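Local coordinates for protein putative cyclohexadienyl dehydrogenase and ADH prephenate dehydrogenase (Rhizobium meliloti, PDB 4WJI) that probably catalyses the NAD(P)-dependent oxidative decarboxylation of prephenate to 4-hydroxyphenylpyruvate in tyrosine biosynthesis, at residues 188-202 against 221-235. Sequence-based numbering, arbitrary orientation. Where two conformers were deposited one is given.
Sequences SHLPHIIAYNIVGTA and FRDFTRLAASDPTMW. With NAP (NADP nicotinamide-adenine-dinucleotide phosphate), chain B; TYR (tyrosine), chain C.
Ser188 and His189 meet the rim of the Trp235 indole. Ser188 OG lies in the indole plane, 3.7 Å from Trp235 CH2, and hydrogen-bonds to Ser219 O of the second subunit. His189 brings CD2 to Trp235 CZ3; its ND1 is bonded to Asn242. His192 forms an offset stack with the six-membered ring of Trp235, centroids 3.9 Å apart and planes at 17°. Its CG lies beside the backbone N (chi1 -76°), which carries the ring over the indole. Leu227 lies toward the rim of the other imidazole face. His192 ND1 donates to Ser188 O at 2.9 Å, almost in the ring plane, fixing the imidazole's rotation. His192 NE2 meets a water that also binds Ser230 OG, Trp235 NE1 and the bound tyrosine's amine. Ala195 sets its methyl against Phe224 O and Leu227 CB. Tyr196 lays CD1 on Ala228 CB, 3.7 Å away, and turns its edge toward the face of the Trp235 five-membered ring. Ile198 CG2 presses on Phe224 CD2 at 3.5 Å. Val199 CG2 touches both Thr225 CG2 and Ala228 CB. Ala202 CB ends the row on Phe221 CZ. Helices 188-202 and 221-227 cross at -116°, within the dimerization domain. Arg226 NH1 and NH2 donate nearly straight bonds to the tyrosine carboxylate oxygens; Arg226 also forms salt bridges with Glu128 and with Asp223 of the second subunit. Met234, a selenomethionine here, sets its selenium on the nicotinamide amide nitrogen of NADP. Trp235, held by the His192 stack, thus faces a tyrosine gripped at its carboxylate directly and at its amine through water, consistent with the crossing helping to shape the pocket.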
ATOM      1  N   SER A 188       3.534   8.735   8.267  1.00  8.56           N
ATOM      2  CA  SER A 188       4.576   7.757   7.969  1.00  8.73           C
ATOM      3  C   SER A 188       4.721   6.660   9.014  1.00  7.93           C
ATOM      4  O   SER A 188       4.729   5.486   8.688  1.00  9.27           O
ATOM      5  CB  SER A 188       5.930   8.502   7.828  1.00  8.29           C
ATOM      6  OG  SER A 188       6.973   7.582   7.527  1.00  8.77           O
ATOM      7  N   HIS A 189       4.882   7.040  10.285  1.00  7.61           N
ATOM      8  CA  HIS A 189       5.239   6.061  11.272  1.00  7.54           C
ATOM      9  C   HIS A 189       4.113   5.085  11.600  1.00  8.61           C
ATOM     10  O   HIS A 189       4.339   3.878  11.577  1.00  8.63           O
ATOM     11  CB  HIS A 189       5.835   6.718  12.530  1.00  8.43           C
ATOM     12  CG  HIS A 189       6.962   7.650  12.204  1.00  7.30           C
ATOM     13  ND1 HIS A 189       7.386   8.620  13.087  1.00  9.00           N
ATOM     14  CD2 HIS A 189       7.682   7.826  11.069  1.00  7.75           C
ATOM     15  CE1 HIS A 189       8.370   9.306  12.534  1.00  7.94           C
ATOM     16  NE2 HIS A 189       8.558   8.849  11.294  1.00  8.13           N
ATOM     17  N   LEU A 190       2.927   5.620  11.870  1.00  8.49           N
ATOM     18  CA  LEU A 190       1.762   4.760  12.083  1.00  9.26           C
ATOM     19  C   LEU A 190       1.500   3.866  10.881  1.00  9.84           C
ATOM     20  O   LEU A 190       1.327   2.648  11.043  1.00 11.37           O
ATOM     21  CB  LEU A 190       0.525   5.564  12.502  1.00 12.13           C
ATOM     22  CG  LEU A 190      -0.714   4.715  12.831  1.00 13.94           C
ATOM     23  CD1 LEU A 190      -0.446   3.862  14.057  1.00 20.64           C
ATOM     24  CD2 LEU A 190      -1.953   5.557  13.046  1.00 19.99           C
ATOM     25  N   PRO A 191       1.514   4.420   9.642  1.00  9.70           N
ATOM     26  CA  PRO A 191       1.317   3.507   8.482  1.00  9.63           C
ATOM     27  C   PRO A 191       2.299   2.327   8.479  1.00  8.91           C
ATOM     28  O   PRO A 191       1.885   1.171   8.242  1.00  9.07           O
ATOM     29  CB  PRO A 191       1.523   4.454   7.275  1.00 10.03           C
ATOM     30  CG  PRO A 191       0.978   5.757   7.777  1.00 11.55           C
ATOM     31  CD  PRO A 191       1.400   5.822   9.245  1.00 10.91           C
ATOM     32  N   HIS A 192       3.590   2.572   8.753  1.00  8.78           N
ATOM     33  CA  HIS A 192       4.542   1.456   8.776  1.00  8.29           C
ATOM     34  C   HIS A 192       4.255   0.449   9.901  1.00  8.24           C
ATOM     35  O   HIS A 192       4.342  -0.751   9.699  1.00  9.00           O
ATOM     36  CB  HIS A 192       5.999   1.948   8.807  1.00  8.49           C
ATOM     37  CG  HIS A 192       6.500   2.453   7.487  1.00  8.57           C
ATOM     38  ND1 HIS A 192       6.173   3.687   6.967  1.00  9.67           N
ATOM     39  CD2 HIS A 192       7.334   1.876   6.590  1.00  9.97           C
ATOM     40  CE1 HIS A 192       6.809   3.856   5.820  1.00  9.55           C
ATOM     41  NE2 HIS A 192       7.494   2.754   5.557  1.00 11.09           N
ATOM     42  N   ILE A 193       3.988   0.964  11.108  1.00  8.07           N
ATOM     43  CA  ILE A 193       3.692   0.115  12.256  1.00  8.93           C
ATOM     44  C   ILE A 193       2.484  -0.805  11.991  1.00  9.44           C
ATOM     45  O   ILE A 193       2.565  -1.996  12.275  1.00  9.52           O
ATOM     46  CB  ILE A 193       3.452   0.968  13.500  1.00 11.20           C
ATOM     47  CG1 ILE A 193       4.793   1.566  13.950  1.00 13.24           C
ATOM     48  CG2 ILE A 193       2.769   0.186  14.623  1.00 12.22           C
ATOM     49  CD1 ILE A 193       4.649   2.763  14.894  1.00 13.38           C
ATOM     50  N   ILE A 194       1.436  -0.222  11.393  1.00  8.42           N
ATOM     51  CA  ILE A 194       0.248  -0.974  11.079  1.00  9.31           C
ATOM     52  C   ILE A 194       0.525  -2.026   9.999  1.00  9.87           C
ATOM     53  O   ILE A 194       0.001  -3.137  10.076  1.00 10.57           O
ATOM     54  CB  ILE A 194      -0.908  -0.002  10.682  1.00 11.91           C
ATOM     55  CG1 ILE A 194      -1.324   0.910  11.848  1.00 12.84           C
ATOM     56  CG2 ILE A 194      -2.115  -0.740  10.244  1.00 16.40           C
ATOM     57  CD1 ILE A 194      -1.667   0.244  13.142  1.00 19.02           C
ATOM     58  N   ALA A 195       1.344  -1.670   8.991  1.00  9.40           N
ATOM     59  CA  ALA A 195       1.732  -2.658   7.983  1.00 10.58           C
ATOM     60  C   ALA A 195       2.521  -3.816   8.605  1.00  9.21           C
ATOM     61  O   ALA A 195       2.244  -4.976   8.333  1.00 10.95           O
ATOM     62  CB  ALA A 195       2.554  -2.010   6.886  1.00 11.10           C
ATOM     63  N   TYR A 196       3.496  -3.507   9.458  1.00  9.43           N
ATOM     64  CA  TYR A 196       4.233  -4.593  10.153  1.00  8.83           C
ATOM     65  C   TYR A 196       3.250  -5.470  10.945  1.00  9.43           C
ATOM     66  O   TYR A 196       3.383  -6.708  10.978  1.00 12.41           O
ATOM     67  CB  TYR A 196       5.277  -4.013  11.106  1.00  8.76           C
ATOM     68  CG  TYR A 196       6.553  -3.555  10.431  1.00  9.80           C
ATOM     69  CD1 TYR A 196       7.383  -4.470   9.792  1.00  9.34           C
ATOM     70  CD2 TYR A 196       6.995  -2.210  10.509  1.00 11.11           C
ATOM     71  CE1 TYR A 196       8.565  -4.075   9.201  1.00 10.47           C
ATOM     72  CE2 TYR A 196       8.203  -1.825   9.939  1.00 12.05           C
ATOM     73  CZ  TYR A 196       8.994  -2.747   9.302  1.00 12.37           C
ATOM     74  OH  TYR A 196      10.219  -2.324   8.767  1.00 13.33           O
ATOM     75  N   ASN A 197       2.268  -4.834  11.576  1.00  9.66           N
ATOM     76  CA  ASN A 197       1.360  -5.578  12.428  1.00 10.65           C
ATOM     77  C   ASN A 197       0.482  -6.512  11.615  1.00 13.29           C
ATOM     78  O   ASN A 197       0.322  -7.690  11.984  1.00 15.88           O
ATOM     79  CB  ASN A 197       0.498  -4.676  13.291  1.00 10.88           C
ATOM     80  CG  ASN A 197      -0.157  -5.464  14.407  1.00 12.06           C
ATOM     81  OD1 ASN A 197       0.546  -5.980  15.300  1.00 15.24           O
ATOM     82  ND2 ASN A 197      -1.461  -5.591  14.370  1.00 12.17           N
ATOM     83  N   ILE A 198      -0.071  -6.042  10.501  1.00 11.58           N
ATOM     84  CA  ILE A 198      -0.936  -6.927   9.729  1.00 13.48           C
ATOM     85  C   ILE A 198      -0.158  -8.077   9.091  1.00 11.15           C
ATOM     86  O   ILE A 198      -0.668  -9.185   9.030  1.00 12.65           O
ATOM     87  CB  ILE A 198      -1.839  -6.177   8.790  1.00 16.96           C
ATOM     88  CG1 ILE A 198      -2.965  -7.107   8.302  1.00 18.61           C
ATOM     89  CG2 ILE A 198      -1.087  -5.616   7.660  1.00 14.98           C
ATOM     90  CD1 ILE A 198      -4.054  -6.380   7.559  1.00 23.85           C
ATOM     91  N   VAL A 199       1.076  -7.818   8.629  1.00 10.61           N
ATOM     92  CA  VAL A 199       1.833  -8.898   8.064  1.00 11.62           C
ATOM     93  C   VAL A 199       2.212  -9.924   9.134  1.00 13.42           C
ATOM     94  O   VAL A 199       2.129 -11.145   8.892  1.00 16.04           O
ATOM     95  CB  VAL A 199       3.061  -8.362   7.315  1.00 12.03           C
ATOM     96  CG1 VAL A 199       3.898  -9.517   6.798  1.00 14.38           C
ATOM     97  CG2 VAL A 199       2.634  -7.464   6.175  1.00 12.70           C
ATOM     98  N   GLY A 200       2.502  -9.460  10.345  1.00 12.57           N
ATOM     99  CA  GLY A 200       2.745 -10.379  11.445  1.00 14.74           C
ATOM    100  C   GLY A 200       1.523 -11.236  11.792  1.00 14.47           C
ATOM    101  O   GLY A 200       1.640 -12.414  12.095  1.00 17.43           O
ATOM    102  N   THR A 201       0.351 -10.621  11.773  1.00 13.41           N
ATOM    103  CA  THR A 201      -0.894 -11.314  12.037  1.00 14.05           C
ATOM    104  C   THR A 201      -1.089 -12.503  11.075  1.00 15.60           C
ATOM    105  O   THR A 201      -1.467 -13.624  11.498  1.00 17.79           O
ATOM    106  CB  THR A 201      -2.103 -10.341  12.027  1.00 15.77           C
ATOM    107  OG1 THR A 201      -1.889  -9.323  12.998  1.00 19.40           O
ATOM    108  CG2 THR A 201      -3.433 -11.054  12.369  1.00 16.65           C
ATOM    109  N   ALA A 202      -0.932 -12.223   9.786  1.00 13.88           N
ATOM    110  CA  ALA A 202      -1.131 -13.235   8.751  1.00 14.27           C
ATOM    111  C   ALA A 202      -0.140 -14.411   8.892  1.00 17.46           C
ATOM    112  O   ALA A 202      -0.491 -15.598   8.688  1.00 23.38           O
ATOM    113  CB  ALA A 202      -1.024 -12.593   7.385  1.00 17.47           C
ATOM    114  N   PHE A 221      -3.272  -7.468   0.332  1.00  9.90           N
ATOM    115  CA  PHE A 221      -2.238  -7.697   1.304  1.00  9.93           C
ATOM    116  C   PHE A 221      -0.885  -7.251   0.778  1.00  9.09           C
ATOM    117  O   PHE A 221      -0.076  -6.716   1.556  1.00 10.96           O
ATOM    118  CB  PHE A 221      -2.189  -9.189   1.601  1.00 11.84           C
ATOM    119  CG  PHE A 221      -1.336  -9.591   2.754  1.00 11.96           C
ATOM    120  CD1 PHE A 221      -1.747  -9.411   4.052  1.00 16.53           C
ATOM    121  CD2 PHE A 221      -0.159 -10.289   2.515  1.00 14.26           C
ATOM    122  CE1 PHE A 221      -0.930  -9.821   5.110  1.00 16.45           C
ATOM    123  CE2 PHE A 221       0.629 -10.721   3.551  1.00 13.70           C
ATOM    124  CZ  PHE A 221       0.244 -10.486   4.834  1.00 12.58           C
ATOM    125  N   ARG A 222      -0.623  -7.449  -0.504  1.00  8.59           N
ATOM    126  CA  ARG A 222       0.675  -7.125  -1.052  1.00 10.69           C
ATOM    127  C   ARG A 222       1.119  -5.664  -0.777  1.00  9.48           C
ATOM    128  O   ARG A 222       2.330  -5.427  -0.536  1.00 11.53           O
ATOM    129  CB  ARG A 222       0.806  -7.496  -2.526  1.00 11.61           C
ATOM    130  CG  ARG A 222      -0.100  -6.667  -3.391  1.00 11.10           C
ATOM    131  CD  ARG A 222       0.042  -7.079  -4.866  1.00 10.34           C
ATOM    132  NE  ARG A 222      -0.899  -6.357  -5.717  1.00 12.12           N
ATOM    133  CZ  ARG A 222      -0.856  -6.372  -7.045  1.00 11.92           C
ATOM    134  NH1 ARG A 222       0.050  -7.104  -7.666  1.00 14.05           N
ATOM    135  NH2 ARG A 222      -1.718  -5.636  -7.732  1.00 14.25           N
ATOM    136  N   ASP A 223       0.181  -4.701  -0.820  1.00 12.09           N
ATOM    137  CA  ASP A 223       0.525  -3.317  -0.567  1.00 13.33           C
ATOM    138  C   ASP A 223       1.218  -3.118   0.814  1.00 13.48           C
ATOM    139  O   ASP A 223       2.199  -2.347   0.963  1.00 16.14           O
ATOM    140  CB  ASP A 223      -0.763  -2.493  -0.656  1.00 15.44           C
ATOM    141  CG  ASP A 223      -1.492  -2.635  -2.029  1.00 21.70           C
ATOM    142  OD1 ASP A 223      -2.098  -3.714  -2.336  1.00 23.47           O
ATOM    143  OD2 ASP A 223      -1.500  -1.650  -2.797  1.00 28.30           O
ATOM    144  N   PHE A 224       0.717  -3.822   1.820  1.00 11.51           N
ATOM    145  CA  PHE A 224       1.245  -3.718   3.171  1.00 10.90           C
ATOM    146  C   PHE A 224       2.602  -4.443   3.290  1.00  9.23           C
ATOM    147  O   PHE A 224       3.514  -4.031   4.057  1.00  9.79           O
ATOM    148  CB  PHE A 224       0.285  -4.366   4.167  1.00 13.03           C
ATOM    149  CG  PHE A 224      -0.978  -3.603   4.401  1.00 16.74           C
ATOM    150  CD1 PHE A 224      -2.030  -3.681   3.501  1.00 17.81           C
ATOM    151  CD2 PHE A 224      -1.137  -2.870   5.557  1.00 18.32           C
ATOM    152  CE1 PHE A 224      -3.198  -2.962   3.719  1.00 20.69           C
ATOM    153  CE2 PHE A 224      -2.326  -2.180   5.813  1.00 21.46           C
ATOM    154  CZ  PHE A 224      -3.363  -2.230   4.895  1.00 22.31           C
ATOM    155  N   THR A 225       2.762  -5.544   2.577  1.00  9.67           N
ATOM    156  CA  THR A 225       4.033  -6.293   2.607  1.00  9.48           C
ATOM    157  C   THR A 225       5.213  -5.443   2.108  1.00 10.06           C
ATOM    158  O   THR A 225       6.340  -5.677   2.542  1.00 10.69           O
ATOM    159  CB  THR A 225       4.006  -7.637   1.823  1.00 10.51           C
ATOM    160  OG1 THR A 225       3.887  -7.393   0.401  1.00 11.50           O
ATOM    161  CG2 THR A 225       2.896  -8.545   2.347  1.00 11.68           C
ATOM    162  N   ARG A 226       4.980  -4.526   1.168  1.00  9.35           N
ATOM    163  CA  ARG A 226       6.063  -3.679   0.656  1.00  9.74           C
ATOM    164  C   ARG A 226       6.639  -2.844   1.832  1.00 11.13           C
ATOM    165  O   ARG A 226       7.857  -2.800   2.036  1.00 11.71           O
ATOM    166  CB  ARG A 226       5.611  -2.774  -0.483  1.00 10.92           C
ATOM    167  CG  ARG A 226       6.818  -2.107  -1.169  1.00 10.95           C
ATOM    168  CD  ARG A 226       6.362  -1.074  -2.186  1.00 12.23           C
ATOM    169  NE  ARG A 226       5.748   0.094  -1.559  1.00 11.34           N
ATOM    170  CZ  ARG A 226       6.413   1.087  -0.970  1.00 10.49           C
ATOM    171  NH1 ARG A 226       7.743   1.090  -0.968  1.00 13.01           N
ATOM    172  NH2 ARG A 226       5.729   2.049  -0.353  1.00 14.53           N
ATOM    173  N   LEU A 227       5.779  -2.186   2.581  1.00  9.13           N
ATOM    174  CA  LEU A 227       6.266  -1.367   3.698  0.50 10.41           C
ATOM    175  C   LEU A 227       6.949  -2.243   4.738  1.00 11.29           C
ATOM    176  O   LEU A 227       7.982  -1.862   5.315  1.00 11.84           O
ATOM    177  CB  LEU A 227       5.127  -0.553   4.296  0.50 11.56           C
ATOM    178  CG  LEU A 227       4.546   0.463   3.317  0.50 13.57           C
ATOM    179  CD1 LEU A 227       3.329   1.123   3.925  0.50 18.87           C
ATOM    180  CD2 LEU A 227       5.605   1.489   2.922  0.50 15.39           C
ATOM    181  N   ALA A 228       6.358  -3.401   5.003  1.00 10.00           N
ATOM    182  CA  ALA A 228       6.910  -4.334   6.029  1.00 11.14           C
ATOM    183  C   ALA A 228       8.154  -5.098   5.576  1.00 11.31           C
ATOM    184  O   ALA A 228       8.635  -5.996   6.278  1.00 13.86           O
ATOM    185  CB  ALA A 228       5.827  -5.288   6.497  1.00 10.69           C
ATOM    186  N   ALA A 229       8.669  -4.754   4.400  1.00 10.75           N
ATOM    187  CA  ALA A 229       9.975  -5.242   3.939  1.00 10.53           C
ATOM    188  C   ALA A 229      11.144  -4.275   4.134  1.00 11.44           C
ATOM    189  O   ALA A 229      12.296  -4.589   3.744  1.00 11.53           O
ATOM    190  CB  ALA A 229       9.897  -5.617   2.484  1.00 13.33           C
ATOM    191  N   SER A 230      10.833  -3.136   4.731  1.00  9.24           N
ATOM    192  CA  SER A 230      11.800  -2.093   4.963  1.00  9.07           C
ATOM    193  C   SER A 230      12.867  -2.556   5.985  1.00 12.29           C
ATOM    194  O   SER A 230      12.805  -3.651   6.533  1.00 14.58           O
ATOM    195  CB  SER A 230      11.069  -0.832   5.436  1.00 10.80           C
ATOM    196  OG  SER A 230      10.155  -0.358   4.468  1.00 13.00           O
ATOM    197  N   ASP A 231      13.866  -1.714   6.198  1.00 10.60           N
ATOM    198  CA  ASP A 231      14.957  -2.085   7.046  1.00 11.15           C
ATOM    199  C   ASP A 231      14.550  -2.115   8.537  1.00  9.83           C
ATOM    200  O   ASP A 231      14.050  -1.116   9.071  1.00 10.03           O
ATOM    201  CB  ASP A 231      16.131  -1.141   6.859  1.00 13.57           C
ATOM    202  CG  ASP A 231      17.311  -1.542   7.701  1.00 15.04           C
ATOM    203  OD1 ASP A 231      17.954  -2.599   7.414  1.00 18.88           O
ATOM    204  OD2 ASP A 231      17.576  -0.844   8.705  1.00 13.36           O
ATOM    205  N   PRO A 232      14.868  -3.224   9.225  1.00  9.98           N
ATOM    206  CA  PRO A 232      14.400  -3.311  10.613  1.00 10.08           C
ATOM    207  C   PRO A 232      15.117  -2.372  11.563  1.00  9.41           C
ATOM    208  O   PRO A 232      14.522  -1.929  12.518  1.00 10.25           O
ATOM    209  CB  PRO A 232      14.675  -4.775  11.010  1.00 11.38           C
ATOM    210  CG  PRO A 232      15.279  -5.417   9.859  1.00 19.17           C
ATOM    211  CD  PRO A 232      15.227  -4.551   8.682  1.00 11.90           C
ATOM    212  N   THR A 233      16.407  -2.093  11.310  1.00  9.59           N
ATOM    213  CA  THR A 233      17.143  -1.153  12.157  1.00  9.42           C
ATOM    214  C   THR A 233      16.548   0.249  12.062  1.00  9.87           C
ATOM    215  O   THR A 233      16.330   0.908  13.104  1.00 10.63           O
ATOM    216  CB  THR A 233      18.641  -1.131  11.825  1.00 11.09           C
ATOM    217  OG1 THR A 233      19.191  -2.454  11.956  1.00 14.80           O
ATOM    218  CG2 THR A 233      19.391  -0.220  12.720  1.00 13.11           C
HETATM  219  N   MSE A 234      16.287   0.702  10.831  1.00  9.96           N
HETATM  220  CA  MSE A 234      15.703   2.027  10.608  1.00  9.82           C
HETATM  221  C   MSE A 234      14.426   2.152  11.400  1.00  9.29           C
HETATM  222  O   MSE A 234      14.198   3.159  12.074  1.00  9.52           O
HETATM  223  CB  MSE A 234      15.411   2.220   9.103  1.00 10.81           C
HETATM  224  CG  MSE A 234      14.589   3.468   8.776  1.00 10.73           C
HETATM  225 SE   MSE A 234      14.487   3.692   6.863  1.00 12.11          SE
HETATM  226  CE  MSE A 234      12.989   4.875   6.962  1.00 11.15           C
ATOM    227  N   TRP A 235      13.525   1.161  11.267  1.00  8.65           N
ATOM    228  CA  TRP A 235      12.202   1.278  11.868  1.00  8.89           C
ATOM    229  C   TRP A 235      12.175   1.004  13.358  1.00  7.92           C
ATOM    230  O   TRP A 235      11.377   1.640  14.055  1.00  8.81           O
ATOM    231  CB  TRP A 235      11.159   0.427  11.071  1.00  9.28           C
ATOM    232  CG  TRP A 235      10.856   1.185   9.807  1.00  7.63           C
ATOM    233  CD1 TRP A 235      11.329   0.945   8.551  1.00  9.89           C
ATOM    234  CD2 TRP A 235      10.097   2.405   9.732  1.00  7.75           C
ATOM    235  NE1 TRP A 235      10.896   1.931   7.706  1.00  9.91           N
ATOM    236  CE2 TRP A 235      10.129   2.835   8.399  1.00  9.23           C
ATOM    237  CE3 TRP A 235       9.364   3.140  10.658  1.00  9.90           C
ATOM    238  CZ2 TRP A 235       9.486   4.009   7.987  1.00  9.09           C
ATOM    239  CZ3 TRP A 235       8.767   4.287  10.253  1.00 10.38           C
ATOM    240  CH2 TRP A 235       8.833   4.727   8.930  1.00 11.04           C
TER
HETATM  241  PA  NAP B 301      20.325   2.309   4.799  1.00  9.98           P
HETATM  242  O1A NAP B 301      20.140   2.174   3.336  1.00  9.70           O
HETATM  243  O2A NAP B 301      20.178   1.141   5.715  1.00 12.08           O
HETATM  244  O5B NAP B 301      21.791   2.914   5.050  1.00  9.88           O
HETATM  245  C5B NAP B 301      22.326   2.963   6.366  1.00  9.47           C
HETATM  246  C4B NAP B 301      23.669   3.691   6.415  1.00 10.10           C
HETATM  247  O4B NAP B 301      23.976   3.958   7.779  1.00 11.69           O
HETATM  248  C3B NAP B 301      24.820   2.840   5.910  1.00 10.64           C
HETATM  249  O3B NAP B 301      25.885   3.652   5.443  1.00 11.07           O
HETATM  250  C2B NAP B 301      25.307   2.153   7.159  1.00 11.19           C
HETATM  251  O2B NAP B 301      26.668   1.831   7.091  1.00 11.88           O
HETATM  252  C1B NAP B 301      25.126   3.237   8.186  1.00 11.48           C
HETATM  253  N9A NAP B 301      24.978   2.817   9.606  1.00 12.61           N
HETATM  254  C8A NAP B 301      24.136   1.929  10.109  1.00 13.22           C
HETATM  255  N7A NAP B 301      24.196   1.816  11.411  1.00 14.13           N
HETATM  256  C5A NAP B 301      25.163   2.699  11.786  1.00 13.46           C
HETATM  257  C6A NAP B 301      25.710   3.046  13.038  1.00 15.24           C
HETATM  258  N6A NAP B 301      25.278   2.463  14.173  1.00 18.05           N
HETATM  259  N1A NAP B 301      26.637   3.980  13.052  1.00 15.56           N
HETATM  260  C2A NAP B 301      27.030   4.540  11.921  1.00 14.85           C
HETATM  261  N3A NAP B 301      26.592   4.275  10.704  1.00 12.45           N
HETATM  262  C4A NAP B 301      25.655   3.336  10.671  1.00 11.91           C
HETATM  263  O3  NAP B 301      19.422   3.501   5.374  1.00  9.65           O
HETATM  264  PN  NAP B 301      18.673   4.740   4.700  1.00  9.02           P
HETATM  265  O1N NAP B 301      17.421   4.213   4.210  1.00 10.72           O
HETATM  266  O2N NAP B 301      19.566   5.466   3.798  1.00  8.45           O
HETATM  267  O5D NAP B 301      18.310   5.633   5.995  1.00  9.10           O
HETATM  268  C5D NAP B 301      19.205   6.570   6.540  1.00  9.13           C
HETATM  269  C4D NAP B 301      18.404   7.637   7.281  1.00  9.38           C
HETATM  270  O4D NAP B 301      17.461   8.187   6.384  1.00  9.63           O
HETATM  271  C3D NAP B 301      17.605   7.104   8.432  1.00  9.77           C
HETATM  272  O3D NAP B 301      17.669   8.010   9.520  1.00 11.12           O
HETATM  273  C2D NAP B 301      16.194   6.997   7.905  1.00 10.00           C
HETATM  274  O2D NAP B 301      15.272   7.145   8.954  1.00 11.47           O
HETATM  275  C1D NAP B 301      16.182   8.208   6.972  1.00  9.37           C
HETATM  276  N1N NAP B 301      15.262   8.121   5.827  1.00  8.39           N
HETATM  277  C2N NAP B 301      15.016   6.951   5.232  1.00  7.59           C
HETATM  278  C3N NAP B 301      14.155   6.865   4.165  1.00  7.74           C
HETATM  279  C7N NAP B 301      13.811   5.570   3.466  1.00  8.91           C
HETATM  280  O7N NAP B 301      12.821   5.523   2.787  1.00 10.31           O
HETATM  281  N7N NAP B 301      14.622   4.549   3.634  1.00  7.99           N
HETATM  282  C4N NAP B 301      13.565   8.019   3.720  1.00  7.92           C
HETATM  283  C5N NAP B 301      13.860   9.206   4.337  1.00  7.21           C
HETATM  284  C6N NAP B 301      14.694   9.249   5.421  1.00  7.93           C
HETATM  285  P2B NAP B 301      27.168   0.316   6.882  1.00 12.72           P
HETATM  286  O1X NAP B 301      26.343  -0.258   5.779  1.00 13.72           O
HETATM  287  O2X NAP B 301      28.615   0.482   6.517  1.00 15.17           O
HETATM  288  O3X NAP B 301      26.959  -0.465   8.165  1.00 15.47           O
HETATM  289  N   TYR C 302      10.380   4.139   2.532  1.00 11.03           N
HETATM  290  CA  TYR C 302       8.989   4.632   2.352  1.00 11.53           C
HETATM  291  C   TYR C 302       8.375   3.981   1.142  1.00 14.17           C
HETATM  292  O   TYR C 302       9.049   3.152   0.536  1.00 11.92           O
HETATM  293  CB  TYR C 302       8.956   6.160   2.219  1.00 11.40           C
HETATM  294  CG  TYR C 302       9.541   6.924   3.400  1.00  9.46           C
HETATM  295  CD1 TYR C 302       9.744   6.335   4.649  1.00  9.65           C
HETATM  296  CD2 TYR C 302       9.898   8.238   3.248  1.00  8.60           C
HETATM  297  CE1 TYR C 302      10.285   7.051   5.703  1.00  9.64           C
HETATM  298  CE2 TYR C 302      10.404   8.984   4.283  1.00  8.68           C
HETATM  299  CZ  TYR C 302      10.624   8.404   5.505  1.00  9.72           C
HETATM  300  OH  TYR C 302      11.191   9.111   6.532  1.00 10.07           O
HETATM  301  OXT TYR C 302       7.215   4.317   0.808  1.00 14.63           O
HETATM  302  O   HOH W   1      10.179   2.346   4.649  1.00 18.43           O
HETATM  303  O   HOH W   2      11.625  -4.464   8.501  1.00 26.39           O